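Short chain dehydrogenase (Mycobacterium smegmatis, PDB 3UCX) probably acts as an oxidoreductase of the short-chain dehydrogenase/reductase family, built on a Rossmann fold. Local coordinates at residues G87-V92 with T132-E137; R30-G35 with T56-R61; E118-G123 with S165-M170. All coordinates share one frame; numbering follows the deposited sequence.

How the contacts relate
Three kinds of joint in a Rossmann fold are sampled here. Contacts 1 and 3 are buried and mostly apolar; contact 2 lies at the surface and is built around polar groups. Contact 1 sets a short helix against the lead-in to a central strand and adds water bridges. Contact 2 joins the C-terminal ends of two helices, where an arginine, a threonine and backbone carbonyls do the work. Contact 3 packs two long helices by methyl groups and a thioether, close to another subunit. No helix or strand serves in two contacts, although helix 110-130 of contact 3 lies in the chain between the strand and the helix of contact 1; contacts 2 and 3 flank the chain's centre.

Contact 1: residues G87-V92 with T132-E137; sequences GRVDVV and TPALEE
Leu135 spreads its two methyls over the Val89 and Asp90 carbonyls and the Val92 side chain: CD2 lies 3.7 Å from Asp90 O and almost as near to Val89 O, while CD1 reaches the CG2 methyl of Val92 at 4.0 Å. The leucine leaves its helix without aiming at the other segment; with CG anti to its own carbonyl carbon (chi1 -67°), the branch swings across, meeting Val92 at about a right angle and Val89 at a slant. The preceding residue, Ala134, points toward Val89, their CB atoms 3.8 Å apart, where the two backbones approach most closely.

Water bridges the backbones beside this apolar pair. One molecule accepts a hydrogen bond from Val89 N at 3.0 Å and donates to Ala134 O at 2.8 Å. At the outer end, a second spans Gly87 O and Glu137 OE1. Val89 O is met by the hydroxyl of Ser138, so the carbonyl next to the leucine methyl has a polar partner.

Strand 91-94 and the residue before it lie between strand 13-17, bonded to Asp90 and Val91, and strand 141-145, whose Ala141 bonds Asp90 and Val92. Helix 132-138 packs over them together with helix 72-85, whose Thr82 and Met83 touch Val89 and Ala134, respectively.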
# COMPACT_ATOMS: atom_id res chain seq x y z
N GLY A 87 16.58 11.13 34.85
CA GLY A 87 16.51 9.73 35.31
C GLY A 87 15.50 8.86 34.58
O GLY A 87 15.30 7.71 34.97
N ARG A 88 14.87 9.40 33.53
CA ARG A 88 13.90 8.65 32.74
C ARG A 88 13.65 9.31 31.39
O ARG A 88 13.88 10.51 31.23
CB ARG A 88 12.57 8.57 33.46
CG ARG A 88 11.83 9.90 33.62
CD ARG A 88 10.71 9.72 34.63
NE ARG A 88 10.01 8.49 34.25
CZ ARG A 88 8.85 8.41 33.62
NH1 ARG A 88 8.16 9.52 33.36
NH2 ARG A 88 8.36 7.20 33.29
N VAL A 89 13.14 8.52 30.46
CA VAL A 89 12.67 9.00 29.15
C VAL A 89 11.41 8.23 28.79
O VAL A 89 11.42 6.99 28.78
CB VAL A 89 13.72 8.79 28.04
CG1 VAL A 89 13.15 9.19 26.66
CG2 VAL A 89 14.98 9.58 28.33
N ASP A 90 10.34 8.96 28.48
CA ASP A 90 9.05 8.37 28.08
C ASP A 90 8.82 8.38 26.56
O ASP A 90 8.14 7.50 26.04
CB ASP A 90 7.94 9.17 28.75
CG ASP A 90 8.03 9.06 30.25
OD1 ASP A 90 7.64 7.99 30.74
OD2 ASP A 90 8.58 10.00 30.90
N VAL A 91 9.40 9.36 25.88
CA VAL A 91 9.18 9.58 24.46
C VAL A 91 10.47 10.00 23.79
O VAL A 91 11.18 10.87 24.28
CB VAL A 91 8.11 10.70 24.21
CG1 VAL A 91 7.89 10.92 22.71
CG2 VAL A 91 6.80 10.34 24.91
N VAL A 92 10.78 9.41 22.65
CA VAL A 92 11.85 9.92 21.77
C VAL A 92 11.23 10.31 20.43
O VAL A 92 10.53 9.51 19.80
CB VAL A 92 12.95 8.87 21.57
CG1 VAL A 92 13.92 9.33 20.48
CG2 VAL A 92 13.69 8.58 22.89
N THR A 132 17.02 3.02 24.27
CA THR A 132 16.24 1.80 24.44
C THR A 132 16.15 1.38 25.91
O THR A 132 15.06 1.03 26.38
CB THR A 132 16.70 0.66 23.52
OG1 THR A 132 16.34 0.96 22.16
CG2 THR A 132 16.10 -0.72 23.93
N PRO A 133 17.27 1.45 26.67
CA PRO A 133 17.15 1.07 28.06
C PRO A 133 16.15 1.92 28.85
O PRO A 133 15.34 1.38 29.63
CB PRO A 133 18.59 1.22 28.58
CG PRO A 133 19.43 0.92 27.40
CD PRO A 133 18.69 1.56 26.26
N ALA A 134 16.16 3.22 28.61
CA ALA A 134 15.21 4.12 29.23
C ALA A 134 13.78 3.82 28.80
O ALA A 134 12.90 3.70 29.63
CB ALA A 134 15.57 5.57 28.96
N LEU A 135 13.56 3.65 27.50
CA LEU A 135 12.23 3.33 26.97
C LEU A 135 11.70 1.98 27.41
O LEU A 135 10.48 1.83 27.55
CB LEU A 135 12.24 3.43 25.45
CG LEU A 135 12.45 4.84 24.92
CD1 LEU A 135 12.74 4.76 23.43
CD2 LEU A 135 11.26 5.74 25.22
N GLU A 136 12.59 1.01 27.66
CA GLU A 136 12.16 -0.29 28.18
C GLU A 136 11.52 -0.12 29.54
O GLU A 136 10.48 -0.72 29.82
CB GLU A 136 13.31 -1.32 28.33
CG GLU A 136 13.99 -1.75 27.07
CD GLU A 136 15.07 -2.82 27.29
OE1 GLU A 136 15.21 -3.30 28.41
OE2 GLU A 136 15.79 -3.16 26.33
N GLU A 137 12.14 0.71 30.38
CA GLU A 137 11.66 0.89 31.75
C GLU A 137 10.33 1.65 31.76
O GLU A 137 9.44 1.36 32.56
CB GLU A 137 12.68 1.63 32.62
CG GLU A 137 12.19 1.85 34.04
CD GLU A 137 13.14 2.63 34.93
OE1 GLU A 137 14.23 3.08 34.48
OE2 GLU A 137 12.77 2.82 36.11
O HOH W 1 14.72 5.41 33.60
O HOH W 2 12.84 5.74 31.61

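Contact 2: residues R30-G35 with T56-R61; sequences RCAEQG and TDTGRR
Arg60 turns the flat face of its guanidinium to the carbonyl oxygen of Gly35, with CZ 3.1 Å from Gly35 O and the oxygen above the centre of the group. In this face-on pose the N-H bonds lie roughly in a plane that the oxygen stands off, so the three nitrogens approach it without forming hydrogen bonds; the attraction is probably electrostatic, between a cation and a carbonyl dipole. The CG of Arg60, placed by chi1 anti to the carbonyl carbon, lies 3.5 Å from Ala32 O; bends beyond it at chi2 (-52°) and chi3 (-53°) fold the guanidinium back over Gly35 O. The charge is met elsewhere: NH2 makes salt bridges with Asp37 and Asp11, which probably help hold the group in this orientation.

Both segments end helices of the first half of the Rossmann fold, where successive beta-alpha-beta crossovers carry the chain from strand 13-17 through 37-42 to 62-66. Each helix closes in a Schellman motif with a glycine of positive phi: Gly35 after helix 23-33, with Gly35 N bonded to Ala32 O at 2.9 Å, and Gly59 after helix 45-57. The motif at Gly35 presents its carbonyl to the arginine.

Thr58 meets the other helix with both branches. Its OG1, held between the backbone N and the carbonyl carbon (chi1 76°), lies 3.4 Å from the CB of Ala32, and CG2 is 4.0 Å from that same methyl. The hydroxyl is hydrogen-bonded to Val55 O and accepts a weak hydrogen bond from Arg60 N. At the outer margin Glu33 crosses Thr58 at about a right angle, its CG 4.2 Å from Thr58 CG2, while the carboxylate runs on to a salt bridge with Arg29.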
# COMPACT_ATOMS: atom_id res chain seq x y z
N ARG A 30 4.62 22.69 22.33
CA ARG A 30 3.39 21.95 22.54
C ARG A 30 3.54 20.83 23.57
O ARG A 30 2.64 20.61 24.36
CB ARG A 30 2.83 21.42 21.21
CG ARG A 30 2.30 22.53 20.29
CD ARG A 30 0.90 22.99 20.68
NE ARG A 30 -0.06 21.88 20.69
CZ ARG A 30 -0.52 21.29 19.59
NH1 ARG A 30 -0.16 21.72 18.39
NH2 ARG A 30 -1.36 20.27 19.70
N CYS A 31 4.66 20.11 23.57
CA CYS A 31 4.88 19.03 24.55
C CYS A 31 4.87 19.59 25.97
O CYS A 31 4.24 19.02 26.86
CB CYS A 31 6.18 18.29 24.29
SG CYS A 31 6.14 17.22 22.84
N ALA A 32 5.55 20.72 26.14
CA ALA A 32 5.64 21.40 27.44
C ALA A 32 4.26 21.86 27.91
O ALA A 32 3.90 21.64 29.05
CB ALA A 32 6.63 22.56 27.37
N GLU A 33 3.47 22.44 27.01
CA GLU A 33 2.08 22.83 27.31
C GLU A 33 1.25 21.66 27.77
O GLU A 33 0.35 21.84 28.58
CB GLU A 33 1.40 23.45 26.09
CG GLU A 33 1.87 24.85 25.74
CD GLU A 33 1.33 25.35 24.41
OE1 GLU A 33 0.56 24.63 23.73
OE2 GLU A 33 1.70 26.47 24.01
N GLN A 34 1.55 20.46 27.26
CA GLN A 34 0.87 19.23 27.66
C GLN A 34 1.50 18.53 28.87
O GLN A 34 1.13 17.39 29.20
CB GLN A 34 0.79 18.28 26.45
CG GLN A 34 -0.04 18.84 25.31
CD GLN A 34 -1.46 19.08 25.74
OE1 GLN A 34 -2.05 18.24 26.42
NE2 GLN A 34 -2.01 20.26 25.40
N GLY A 35 2.43 19.20 29.53
CA GLY A 35 2.95 18.76 30.83
C GLY A 35 4.28 18.03 30.80
O GLY A 35 4.73 17.55 31.85
N THR A 56 10.49 26.66 29.20
CA THR A 56 10.50 27.08 30.60
C THR A 56 9.44 28.15 30.89
O THR A 56 8.96 28.25 32.01
CB THR A 56 11.90 27.53 31.05
OG1 THR A 56 12.37 28.53 30.16
CG2 THR A 56 12.88 26.36 31.02
N ASP A 57 9.04 28.91 29.88
CA ASP A 57 7.90 29.83 30.02
C ASP A 57 6.60 29.11 30.40
O ASP A 57 5.76 29.70 31.09
CB ASP A 57 7.68 30.63 28.74
CG ASP A 57 8.71 31.73 28.56
OD1 ASP A 57 9.45 32.04 29.52
OD2 ASP A 57 8.78 32.28 27.44
N THR A 58 6.42 27.86 29.97
CA THR A 58 5.24 27.09 30.39
C THR A 58 5.36 26.60 31.83
O THR A 58 4.40 26.10 32.39
CB THR A 58 4.99 25.83 29.52
OG1 THR A 58 5.93 24.82 29.87
CG2 THR A 58 5.09 26.16 28.03
N GLY A 59 6.55 26.72 32.42
CA GLY A 59 6.78 26.26 33.78
C GLY A 59 7.44 24.90 33.85
O GLY A 59 7.70 24.39 34.94
N ARG A 60 7.73 24.31 32.69
CA ARG A 60 8.40 23.00 32.63
C ARG A 60 9.91 23.17 32.49
O ARG A 60 10.41 24.28 32.41
CB ARG A 60 7.86 22.17 31.45
CG ARG A 60 6.36 21.96 31.46
CD ARG A 60 5.82 21.39 32.75
NE ARG A 60 6.49 20.17 33.21
CZ ARG A 60 5.98 19.33 34.11
NH1 ARG A 60 4.79 19.57 34.68
NH2 ARG A 60 6.65 18.23 34.46
N ARG A 61 10.64 22.05 32.44
CA ARG A 61 12.08 22.11 32.32
C ARG A 61 12.56 21.71 30.94
O ARG A 61 11.93 20.89 30.24
CB ARG A 61 12.73 21.22 33.38
CG ARG A 61 12.62 21.82 34.78
CD ARG A 61 13.08 20.81 35.82
NE ARG A 61 12.25 19.60 35.78
CZ ARG A 61 12.59 18.43 36.30
NH1 ARG A 61 13.76 18.27 36.93
NH2 ARG A 61 11.77 17.39 36.19

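Contact 3: residues E118-G123 with S165-M170; sequences ELTVFG and SALLAM
With CG1 anti to the backbone N (chi1 -178°), Val121 sends one methyl toward Met170 and the other toward Ala166 and Leu167. From its own helix the extended chain of Met170 carries the sulfur to the valine, and the bend at chi3 (78°) turns CE onto Val121 O. The result is Met170 SD 3.8 Å from Val121 CG1 and CE 3.6 Å from Val121 O, the two side chains meeting at a slant. The other branch of the valine, CG2, lies 3.9 Å from the CB of Ala166, and the same methyl is equally near to Leu167 N.

Thr120 completes the contact. The Thr120 and Leu167 side chains cross at about a right angle, Thr120 CG2 reaching Leu167 CD2 at 3.9 Å, and CD1 of the same leucine stands 3.6 Å from Thr120 O. Helix 110-130 has a wider pi-type turn here, with Gly123 N bonded to Glu118 O at 2.8 Å, an i to i-5 bond in place of the usual i to i-4 bond to Leu119. The short segments run almost parallel, 9° apart, with axes 8.8 Å from each other at closest approach.

The third subunit, another copy of the protein, lies against both helices: Val121 packs on its Met162, Met170 on its Phe105, Phe122 meets its Phe110 ring to ring, and Glu118 forms a salt bridge with its Arg114. Two long helices from each partner, paired in this way, make the four-helix-bundle interface characteristic of short-chain dehydrogenases.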
# COMPACT_ATOMS: atom_id res chain seq x y z
N GLU A 118 22.95 8.73 6.51
CA GLU A 118 23.64 8.84 7.79
C GLU A 118 22.86 9.61 8.84
O GLU A 118 22.78 9.18 10.00
CB GLU A 118 25.03 9.43 7.62
CG GLU A 118 25.97 9.08 8.73
CD GLU A 118 26.30 7.59 8.85
OE1 GLU A 118 26.39 6.85 7.85
OE2 GLU A 118 26.50 7.15 10.00
N LEU A 119 22.28 10.75 8.45
CA LEU A 119 21.55 11.59 9.37
C LEU A 119 20.14 11.06 9.61
O LEU A 119 19.75 10.83 10.74
CB LEU A 119 21.50 13.02 8.84
CG LEU A 119 20.89 14.04 9.80
CD1 LEU A 119 21.59 14.01 11.15
CD2 LEU A 119 20.93 15.44 9.18
N THR A 120 19.40 10.85 8.53
CA THR A 120 17.97 10.51 8.58
C THR A 120 17.70 9.08 9.09
O THR A 120 16.69 8.84 9.78
CB THR A 120 17.37 10.66 7.17
OG1 THR A 120 17.39 12.04 6.82
CG2 THR A 120 15.93 10.11 7.08
N VAL A 121 18.57 8.16 8.74
CA VAL A 121 18.35 6.75 9.07
C VAL A 121 19.24 6.35 10.27
O VAL A 121 18.74 6.00 11.35
CB VAL A 121 18.61 5.83 7.88
CG1 VAL A 121 18.33 4.38 8.26
CG2 VAL A 121 17.76 6.24 6.66
N PHE A 122 20.54 6.39 10.07
CA PHE A 122 21.45 5.89 11.11
C PHE A 122 21.47 6.75 12.35
O PHE A 122 21.59 6.22 13.46
CB PHE A 122 22.84 5.63 10.56
CG PHE A 122 22.88 4.58 9.48
CD1 PHE A 122 22.17 3.39 9.61
CD2 PHE A 122 23.61 4.78 8.33
CE1 PHE A 122 22.19 2.43 8.59
CE2 PHE A 122 23.65 3.82 7.32
CZ PHE A 122 22.94 2.65 7.44
N GLY A 123 21.33 8.06 12.17
CA GLY A 123 21.18 8.98 13.30
C GLY A 123 19.98 8.67 14.17
O GLY A 123 20.09 8.59 15.40
N SER A 165 12.29 6.54 2.92
CA SER A 165 11.77 5.19 2.74
C SER A 165 12.56 4.18 3.55
O SER A 165 11.99 3.29 4.17
CB SER A 165 11.78 4.81 1.28
OG SER A 165 10.82 5.62 0.58
N ALA A 166 13.87 4.32 3.56
CA ALA A 166 14.72 3.47 4.39
C ALA A 166 14.35 3.68 5.87
O ALA A 166 14.24 2.71 6.65
CB ALA A 166 16.21 3.77 4.14
N LEU A 167 14.11 4.94 6.26
CA LEU A 167 13.70 5.26 7.63
C LEU A 167 12.36 4.63 7.99
O LEU A 167 12.18 4.12 9.10
CB LEU A 167 13.66 6.78 7.84
CG LEU A 167 12.99 7.29 9.13
CD1 LEU A 167 13.72 6.86 10.41
CD2 LEU A 167 12.85 8.81 9.08
N LEU A 168 11.39 4.69 7.07
CA LEU A 168 10.06 4.12 7.29
C LEU A 168 10.15 2.60 7.48
O LEU A 168 9.57 2.02 8.43
CB LEU A 168 9.11 4.47 6.14
CG LEU A 168 7.66 3.97 6.26
CD1 LEU A 168 7.01 4.43 7.57
CD2 LEU A 168 6.84 4.33 5.01
N ALA A 169 10.93 1.96 6.62
CA ALA A 169 11.14 0.52 6.69
C ALA A 169 11.78 0.16 8.06
O ALA A 169 11.30 -0.72 8.77
CB ALA A 169 12.02 0.06 5.55
N MET A 170 12.82 0.88 8.44
CA MET A 170 13.48 0.69 9.73
C MET A 170 12.51 0.89 10.90
O MET A 170 12.55 0.12 11.90
CB MET A 170 14.64 1.66 9.86
CG MET A 170 15.48 1.45 11.11
SD MET A 170 16.71 2.75 11.27
CE MET A 170 15.74 4.11 11.89